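Side-chain contacts in putative transcriptional regulator (Salmonella typhimurium, PDB 1YYV), which probably binds DNA as a transcriptional regulator of the HxlR family, although its actual role in the cell is not established: residues 25-28 against 29-33; 114-117 against 118-121; 69-72 against 73-77. One frame throughout, in Å; residues are numbered along the deposited sequence.

Interaction 1: 25-28 against 29-33; sequences SREV and LKHVT
H31 and E27 both turn CG anti to their own carbonyl carbon, H31 with chi1 of -58°, and this sets the imidazole back over the preceding turn while E27, bent again at chi2, curls its carboxylate toward the ring. They are one i to i+4 pair in the alpha-helix 25-33, which belongs to the winged helix-turn-helix fold of HxlR-like proteins. The backbone oxygen E27 O lies over the centre of the H31 ring, 3.3 Å above its plane, and the same oxygen accepts H31 N at 2.9 Å. The carboxylate stands at the far end of the imidazole, with E27 OE2 3.4 Å from H31 NE2 and its plane turned 72° from the ring. The other ring nitrogen, ND1, bonds to D76 in helix 66-76, which limits how the imidazole can rotate. Histidine suits this place because its two nitrogens can face two acidic side chains while the ring lies flat over a carbonyl.

Another side of the helix is apolar. V28 CG1 and V32 CG1 come within 4.3 Å, and V32 CG1 also rests 3.4 Å from V28 O; these compact branched residues pack against F78. K30 instead runs outward, its aliphatic root against the carbonyls of the turn before and its amine suited to the exposed side. R26 reaches beyond the helix, where NE bonds to L18 O and NH2 to G59 O of the second subunit. At the last turn the N-H bonds back to L29 O and K30 O are weak, and T33 adds a side-chain bond: its OG1 donates to L29 O at 2.5 Å, from above the carbonyl plane.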
# COMPACT_ATOMS: atom_id res chain seq x y z
N SER A 25 -4.97 6.92 -9.62
CA SER A 25 -3.88 6.67 -8.67
C SER A 25 -4.30 5.65 -7.61
O SER A 25 -3.45 4.95 -7.03
CB SER A 25 -3.43 7.98 -7.99
OG SER A 25 -4.54 8.65 -7.40
N ARG A 26 -5.62 5.58 -7.34
CA ARG A 26 -6.19 4.59 -6.41
C ARG A 26 -5.98 3.14 -6.90
O ARG A 26 -5.71 2.25 -6.13
CB ARG A 26 -7.65 4.87 -6.21
CG ARG A 26 -7.90 6.04 -5.30
CD ARG A 26 -9.40 6.29 -5.13
NE ARG A 26 -9.60 7.37 -4.17
CZ ARG A 26 -10.76 7.65 -3.58
NH1 ARG A 26 -11.84 6.93 -3.87
NH2 ARG A 26 -10.84 8.66 -2.73
N GLU A 27 -6.04 2.96 -8.20
CA GLU A 27 -5.78 1.68 -8.82
C GLU A 27 -4.30 1.29 -8.78
O GLU A 27 -3.96 0.19 -8.39
CB GLU A 27 -6.26 1.71 -10.27
CG GLU A 27 -7.72 1.54 -10.37
CD GLU A 27 -8.14 0.19 -9.82
OE1 GLU A 27 -9.14 0.14 -9.05
OE2 GLU A 27 -7.47 -0.84 -10.15
N VAL A 28 -3.44 2.21 -9.17
CA VAL A 28 -1.99 2.04 -8.99
C VAL A 28 -1.66 1.74 -7.54
O VAL A 28 -0.89 0.84 -7.27
CB VAL A 28 -1.22 3.29 -9.45
CG1 VAL A 28 0.32 3.11 -9.22
CG2 VAL A 28 -1.64 3.66 -10.91
N LEU A 29 -2.25 2.45 -6.61
CA LEU A 29 -2.01 2.18 -5.19
C LEU A 29 -2.42 0.75 -4.78
O LEU A 29 -1.67 0.08 -4.13
CB LEU A 29 -2.68 3.24 -4.32
CG LEU A 29 -2.78 2.89 -2.84
CD1 LEU A 29 -1.46 3.19 -2.15
CD2 LEU A 29 -3.97 3.60 -2.18
N LYS A 30 -3.60 0.31 -5.21
CA LYS A 30 -4.05 -1.06 -5.04
C LYS A 30 -3.04 -2.09 -5.65
O LYS A 30 -2.64 -3.08 -4.99
CB LYS A 30 -5.44 -1.24 -5.68
CG LYS A 30 -5.99 -2.65 -5.42
CD LYS A 30 -7.36 -2.99 -6.08
CE LYS A 30 -8.46 -3.18 -5.00
NZ LYS A 30 -9.61 -4.20 -5.28
N HIS A 31 -2.64 -1.89 -6.90
CA HIS A 31 -1.69 -2.84 -7.50
C HIS A 31 -0.40 -2.98 -6.72
O HIS A 31 0.11 -4.09 -6.58
CB HIS A 31 -1.41 -2.51 -8.97
CG HIS A 31 -2.65 -2.49 -9.82
ND1 HIS A 31 -2.73 -1.81 -11.02
CD2 HIS A 31 -3.86 -3.05 -9.62
CE1 HIS A 31 -3.93 -1.98 -11.53
NE2 HIS A 31 -4.65 -2.71 -10.69
N VAL A 32 0.15 -1.87 -6.21
CA VAL A 32 1.52 -1.93 -5.65
C VAL A 32 1.51 -2.30 -4.18
O VAL A 32 2.55 -2.57 -3.56
CB VAL A 32 2.39 -0.64 -5.99
CG1 VAL A 32 2.30 -0.28 -7.46
CG2 VAL A 32 2.02 0.59 -5.11
N THR A 33 0.33 -2.30 -3.58
CA THR A 33 0.26 -2.62 -2.17
C THR A 33 -0.65 -3.79 -1.82
O THR A 33 -0.83 -4.09 -0.63
CB THR A 33 -0.10 -1.39 -1.33
OG1 THR A 33 -1.34 -0.86 -1.80
CG2 THR A 33 1.01 -0.31 -1.37

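Interaction 2: 114-117 against 118-121; sequences ELNL and PQVL
L117 and L121, one helical turn apart, meet because their first torsions differ. L117 carries CG anti to the backbone N (chi1 -177°), which brings CD1 to the side facing L121; L121 has CG beside its own N (chi1 -65°), turned back to receive it. The two chains slant across each other, with L117 CD1 4.0 Å from L121 CG and L121 CD1 equally far from L117 CG, so one methyl of each leucine sits against the branch carbon of the other. Beneath them L121 N bonds to L117 O at 2.7 Å, with an almost straight N-H...O angle of 172°.

Between the two leucines, P118 interrupts the pattern. Its ring nitrogen has no hydrogen to give to the preceding turn, and its CD lies 4.5 Å from E114 O, where an N-H would otherwise point. The bond joining the residues holds P118 CD close to L117 CB, at 3.4 Å. Q119 N lacks the usual bond to L115 O, and the helix kinks here; regular bonding resumes where V120 N donates to N116 O at 3.3 Å, lying in the carbonyl plane.

N116, with chi1 near -71°, folds its amide back so that ND2 bonds to W112 O. V120 sets CG2 3.6 Å from N116 O and packs on V28 of the second subunit, while L117 meets G16 of that subunit; branched apolar side chains fit such a covered side. The whole is a proline-kinked terminal helix, part of the helical dimer interface that accompanies the winged-helix domain in HxlR-like proteins.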
# COMPACT_ATOMS: atom_id res chain seq x y z
N GLU A 114 7.97 -4.59 9.24
CA GLU A 114 8.65 -5.78 9.76
C GLU A 114 9.47 -5.44 11.02
O GLU A 114 9.46 -6.16 12.01
CB GLU A 114 9.51 -6.40 8.66
CG GLU A 114 8.72 -6.83 7.40
CD GLU A 114 9.64 -7.27 6.23
OE1 GLU A 114 10.67 -6.58 5.96
OE2 GLU A 114 9.33 -8.30 5.56
N LEU A 115 10.12 -4.29 11.00
CA LEU A 115 10.95 -3.77 12.09
C LEU A 115 10.18 -3.28 13.33
O LEU A 115 10.66 -3.41 14.45
CB LEU A 115 11.79 -2.64 11.50
CG LEU A 115 12.90 -1.77 12.10
CD1 LEU A 115 13.46 -2.21 13.46
CD2 LEU A 115 14.00 -1.77 11.04
N ASN A 116 8.99 -2.68 13.13
CA ASN A 116 8.25 -2.10 14.26
C ASN A 116 7.05 -2.94 14.69
O ASN A 116 6.22 -2.50 15.49
CB ASN A 116 7.83 -0.65 13.99
CG ASN A 116 9.01 0.32 13.99
OD1 ASN A 116 9.26 1.02 14.98
ND2 ASN A 116 9.74 0.35 12.90
N LEU A 117 6.97 -4.14 14.13
CA LEU A 117 5.90 -5.08 14.43
C LEU A 117 5.71 -5.36 15.94
O LEU A 117 4.59 -5.28 16.44
CB LEU A 117 6.09 -6.38 13.62
CG LEU A 117 5.02 -7.47 13.74
CD1 LEU A 117 3.70 -6.97 13.15
CD2 LEU A 117 5.48 -8.78 13.08
N PRO A 118 6.80 -5.69 16.68
CA PRO A 118 6.62 -5.98 18.11
C PRO A 118 5.92 -4.87 18.93
O PRO A 118 5.13 -5.19 19.80
CB PRO A 118 8.05 -6.23 18.61
CG PRO A 118 8.74 -6.78 17.39
CD PRO A 118 8.20 -5.90 16.27
N GLN A 119 6.22 -3.61 18.65
CA GLN A 119 5.53 -2.50 19.31
C GLN A 119 4.06 -2.43 18.89
O GLN A 119 3.20 -2.11 19.71
CB GLN A 119 6.24 -1.18 19.04
CG GLN A 119 5.80 -0.05 19.98
CD GLN A 119 6.51 1.27 19.67
OE1 GLN A 119 7.55 1.28 18.97
NE2 GLN A 119 5.94 2.39 20.15
N VAL A 120 3.77 -2.75 17.62
CA VAL A 120 2.38 -2.83 17.14
C VAL A 120 1.62 -3.98 17.78
O VAL A 120 0.53 -3.80 18.28
CB VAL A 120 2.28 -2.92 15.58
CG1 VAL A 120 0.84 -3.30 15.13
CG2 VAL A 120 2.76 -1.62 14.92
N LEU A 121 2.20 -5.17 17.76
CA LEU A 121 1.64 -6.33 18.46
C LEU A 121 1.49 -6.10 19.97
O LEU A 121 0.50 -6.54 20.55
CB LEU A 121 2.48 -7.59 18.21
CG LEU A 121 2.47 -8.05 16.76
CD1 LEU A 121 3.07 -9.46 16.66
CD2 LEU A 121 1.07 -7.99 16.17

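Interaction 3: 69-72 against 73-77; sequences SLQA and LEQDG
Q75 lies back over the carbonyl of Q71, one turn earlier in helix 66-76. The Q75 side chain starts with CB 3.9 Å from Q71 O, and a chi1 of 52° then wedges CG between the backbone N and the carbonyl carbon. In that confined position Q75 CG comes to 3.1 Å from Q71 O, the oxygen that also accepts Q75 N. Beyond it the chain is extended: CD passes 3.5 Å from Q71 O, and at the tip OE1 lies 3.6 Å from Q71 CG, with NE2 on the same methylene at 4.1 Å. The two glutamine amides are almost parallel, 8° between their planes, and Q75 OE1 lies nearest the Q71 CG methylene. Two long, flexible polar chains suit this exposed flank, since a methylene of one can pack against the amide of the other.

E74 occupies another side of the turn. Its extended chain puts OE1 2.5 Å from a water that donates to it and, weakly, to L70 O, so that the carboxylate is linked through solvent to its own helix. The helix then ends in a Schellman motif: G77 N bonds to E74 O at 3.0 Å and weakly to L73 O, and G77 takes a positive phi of 106°. Glycine fits because a CB there would press on the carbonyl oxygen of D76. The D76 carboxylate serves two partners, OD2 taking H31 ND1 and OD1 making a salt bridge to R124 of the second subunit.

The apolar residues face inward. A72, with only a methyl, packs on H31 and probably allows helix 25-33 to come close. L70 and L73 both pack on I40 of helix 35-43 and L79 of strand 79-84, and L70 also meets helix 51-55.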
# COMPACT_ATOMS: atom_id res chain seq x y z
N SER A 69 -1.52 -10.16 -10.68
CA SER A 69 -0.62 -9.09 -10.20
C SER A 69 0.48 -8.75 -11.18
O SER A 69 0.74 -7.57 -11.45
CB SER A 69 0.02 -9.38 -8.82
OG SER A 69 -0.84 -10.13 -8.00
N LEU A 70 1.13 -9.77 -11.73
CA LEU A 70 2.26 -9.53 -12.63
C LEU A 70 1.79 -8.74 -13.81
O LEU A 70 2.49 -7.83 -14.28
CB LEU A 70 2.90 -10.87 -13.09
CG LEU A 70 3.88 -11.49 -12.09
CD1 LEU A 70 4.12 -12.92 -12.42
CD2 LEU A 70 5.20 -10.68 -12.07
N GLN A 71 0.61 -9.08 -14.31
CA GLN A 71 0.01 -8.35 -15.41
C GLN A 71 -0.38 -6.87 -15.11
O GLN A 71 -0.13 -5.99 -15.93
CB GLN A 71 -1.22 -9.09 -15.94
CG GLN A 71 -1.93 -8.26 -17.02
CD GLN A 71 -2.46 -9.12 -18.11
OE1 GLN A 71 -3.64 -9.51 -18.08
NE2 GLN A 71 -1.60 -9.46 -19.09
N ALA A 72 -1.02 -6.62 -13.96
CA ALA A 72 -1.35 -5.25 -13.55
C ALA A 72 -0.08 -4.40 -13.36
O ALA A 72 -0.05 -3.24 -13.75
CB ALA A 72 -2.23 -5.25 -12.27
N LEU A 73 0.98 -5.00 -12.82
CA LEU A 73 2.24 -4.29 -12.63
C LEU A 73 2.98 -4.02 -13.92
O LEU A 73 3.64 -2.98 -14.04
CB LEU A 73 3.14 -5.03 -11.63
CG LEU A 73 2.66 -5.12 -10.16
CD1 LEU A 73 3.56 -6.05 -9.29
CD2 LEU A 73 2.57 -3.74 -9.52
N GLU A 74 2.87 -4.93 -14.89
CA GLU A 74 3.50 -4.72 -16.20
C GLU A 74 2.83 -3.62 -17.00
O GLU A 74 3.51 -2.75 -17.59
CB GLU A 74 3.57 -6.01 -17.03
CG GLU A 74 4.20 -5.78 -18.43
CD GLU A 74 4.13 -6.98 -19.37
OE1 GLU A 74 3.37 -7.96 -19.11
OE2 GLU A 74 4.85 -6.91 -20.41
N GLN A 75 1.49 -3.62 -17.02
CA GLN A 75 0.79 -2.59 -17.78
C GLN A 75 0.85 -1.22 -17.13
O GLN A 75 0.67 -0.22 -17.83
CB GLN A 75 -0.61 -2.98 -18.29
CG GLN A 75 -1.57 -3.53 -17.26
CD GLN A 75 -2.60 -4.51 -17.86
OE1 GLN A 75 -2.33 -5.19 -18.86
NE2 GLN A 75 -3.78 -4.60 -17.22
N ASP A 76 1.16 -1.17 -15.82
CA ASP A 76 1.46 0.08 -15.13
C ASP A 76 2.85 0.60 -15.51
O ASP A 76 3.10 1.78 -15.44
CB ASP A 76 1.35 -0.10 -13.61
CG ASP A 76 -0.12 -0.12 -13.11
OD1 ASP A 76 -1.04 0.16 -13.91
OD2 ASP A 76 -0.37 -0.43 -11.91
N GLY A 77 3.74 -0.28 -15.95
CA GLY A 77 5.05 0.16 -16.43
C GLY A 77 6.18 -0.14 -15.47
O GLY A 77 7.28 0.44 -15.59
O HOH W 1 3.34 -9.17 -16.88

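Overall arrangement
Interactions 1 and 3 are direct neighbours, their centres 11 Å apart. Helices 25-33 and 66-76 are joined by the 2.9 Å hydrogen bond from H31 ND1 to D76 OD2, beside which V32 CG1 packs on L73 CD2 at 4.0 Å. Interaction 2 stands well away at the chain's end, with centres 24 Å from interaction 1 and 30 Å from interaction 3, and touches neither within the subunit. The dimer brings the regions together: V120 of one subunit packs on V28 and D76 of the other. Thus 114-121 belongs to the subunit interface, whereas 25-33 and 69-77 join the winged-helix core to it.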